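Local atomic coordinates of 4-hydroxybenzoyl-CoA thioesterase (Staphylococcus aureus, PDB entry 6FDG), a protein that probably hydrolyses acyl-CoA thioesters, likely 1,4-dihydroxy-2-naphthoyl-CoA on the pathway to vitamin K2. Residues D47-Q51 with G52-P56. Numbering follows the deposited sequence.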
loop_
_atom_site.group_PDB
_atom_site.type_symbol
_atom_site.label_atom_id
_atom_site.label_comp_id
_atom_site.label_asym_id
_atom_site.label_seq_id
_atom_site.Cartn_x
_atom_site.Cartn_y
_atom_site.Cartn_z
ATOM N N ASP A 47 13.011 -4.029 -19.607
ATOM C CA ASP A 47 13.312 -3.991 -21.074
ATOM C C ASP A 47 12.106 -4.239 -21.931
ATOM O O ASP A 47 11.927 -3.546 -22.940
ATOM C CB ASP A 47 14.320 -5.020 -21.481
ATOM C CG ASP A 47 15.722 -4.720 -21.045
ATOM O OD1 ASP A 47 16.043 -3.593 -20.650
ATOM O OD2 ASP A 47 16.501 -5.714 -21.089
ATOM N N MET A 48 11.138 -5.058 -21.524
ATOM C CA MET A 48 9.884 -5.195 -22.203
ATOM C C MET A 48 9.107 -3.891 -22.204
ATOM O O MET A 48 8.544 -3.407 -23.230
ATOM C CB MET A 48 9.069 -6.344 -21.533
ATOM C CG MET A 48 7.687 -6.455 -22.068
ATOM S SD MET A 48 6.744 -7.856 -21.402
ATOM C CE MET A 48 7.378 -9.177 -22.394
ATOM N N GLU A 49 9.078 -3.167 -21.065
ATOM C CA GLU A 49 8.341 -1.920 -20.963
ATOM C C GLU A 49 8.992 -0.811 -21.831
ATOM O O GLU A 49 8.280 0.020 -22.360
ATOM C CB GLU A 49 8.170 -1.469 -19.492
ATOM C CG GLU A 49 7.235 -2.377 -18.706
ATOM C CD GLU A 49 6.475 -1.677 -17.562
ATOM O OE1 GLU A 49 7.028 -0.684 -17.062
ATOM O OE2 GLU A 49 5.383 -2.103 -17.220
ATOM N N LYS A 50 10.300 -0.917 -21.994
ATOM C CA LYS A 50 11.005 0.071 -22.859
ATOM C C LYS A 50 10.563 -0.045 -24.270
ATOM O O LYS A 50 10.637 0.938 -25.010
ATOM C CB LYS A 50 12.490 -0.021 -22.719
ATOM C CG LYS A 50 13.074 0.305 -21.364
ATOM C CD LYS A 50 13.360 1.746 -20.975
ATOM C CE LYS A 50 14.571 1.836 -20.024
ATOM N NZ LYS A 50 14.640 3.144 -19.299
ATOM N N GLN A 51 10.052 -1.191 -24.706
ATOM C CA GLN A 51 9.490 -1.401 -26.052
ATOM C C GLN A 51 8.016 -1.003 -26.158
ATOM O O GLN A 51 7.363 -1.260 -27.153
ATOM C CB GLN A 51 9.695 -2.869 -26.499
ATOM C CG GLN A 51 11.084 -3.374 -26.567
ATOM C CD GLN A 51 11.843 -2.621 -27.596
ATOM O OE1 GLN A 51 11.410 -2.460 -28.737
ATOM N NE2 GLN A 51 12.854 -2.021 -27.151
ATOM N N GLY A 52 7.409 -0.405 -25.123
ATOM C CA GLY A 52 6.048 -0.046 -25.162
ATOM C C GLY A 52 5.013 -1.161 -24.957
ATOM O O GLY A 52 3.920 -1.045 -25.323
ATOM N N ILE A 53 5.494 -2.231 -24.294
ATOM C CA ILE A 53 4.635 -3.381 -23.991
ATOM C C ILE A 53 4.561 -3.529 -22.460
ATOM O O ILE A 53 5.545 -3.413 -21.836
ATOM C CB ILE A 53 5.177 -4.658 -24.641
ATOM C CG1 ILE A 53 5.236 -4.537 -26.200
ATOM C CG2 ILE A 53 4.309 -5.903 -24.293
ATOM C CD1 ILE A 53 3.916 -4.261 -26.810
ATOM N N ILE A 54 3.334 -3.724 -21.973
ATOM C CA ILE A 54 3.102 -3.980 -20.513
ATOM C C ILE A 54 2.472 -5.330 -20.406
ATOM O O ILE A 54 1.678 -5.753 -21.224
ATOM C CB ILE A 54 2.067 -3.045 -19.938
ATOM C CG1 ILE A 54 2.499 -1.611 -20.127
ATOM C CG2 ILE A 54 1.938 -3.271 -18.433
ATOM C CD1 ILE A 54 1.395 -0.694 -19.776
ATOM N N SER A 55 2.692 -5.926 -19.183
ATOM C CA SER A 55 2.160 -7.230 -18.839
ATOM C C SER A 55 1.304 -7.189 -17.532
ATOM O O SER A 55 1.910 -7.463 -16.455
ATOM C CB SER A 55 3.254 -8.211 -18.720
ATOM O OG SER A 55 2.806 -9.519 -18.600
ATOM N N PRO A 56 0.067 -6.947 -17.677
ATOM C CA PRO A 56 -0.770 -6.957 -16.475
ATOM C C PRO A 56 -1.303 -8.286 -16.112
ATOM O O PRO A 56 -1.503 -9.205 -16.924
ATOM C CB PRO A 56 -1.893 -6.035 -16.863
ATOM C CG PRO A 56 -2.099 -6.281 -18.343
ATOM C CD PRO A 56 -0.693 -6.446 -18.824
#
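Met48 and Ile53 pack against each other where helix 45-50 ends and the chain turns into strand 53-54. The long, unbranched Met48 side chain starts with CG anti to its own N (chi1 173°), which brings CG within 4.0 Å of Ile53 CB. The beta-branched Ile53 meets it with CB and with CG2, the latter 4.1 Å from Met48 CG, and suits the extended backbone that begins here. Phe126 packs against both residues, and Met48 also meets Cys111 of strand 101-113.

The backbone closes the helix. Gly52 N donates to Glu49 O at 2.9 Å, while Ile53 N reaches back to Met48 O in a weak bond of 3.4 Å. Gly52 takes up left-handed helical angles (phi 78°), at which its lack of a CB avoids a clash with the carbonyl O of Gln51.

Glu49 CA makes a CH···O contact of 3.3 Å with Ile53 O. Beyond CG the Glu49 chain runs extended, laying OE2 across Ile54, 3.8 Å from CG2. This buried carboxylate is not left to apolar neighbours: OE1 forms a salt bridge with Lys17 of a second subunit, and OE2 a weak hydrogen bond with Tyr45.

The two backbone bonds, the longer of them weak, and the left-handed Gly52 make a Schellman motif, accompanied by the apolar contact of Met48 with Ile53 that often goes with it, here delivering the chain from helix 45-50 to the hotdog-fold sheet, where Ile54 pairs with Ile112.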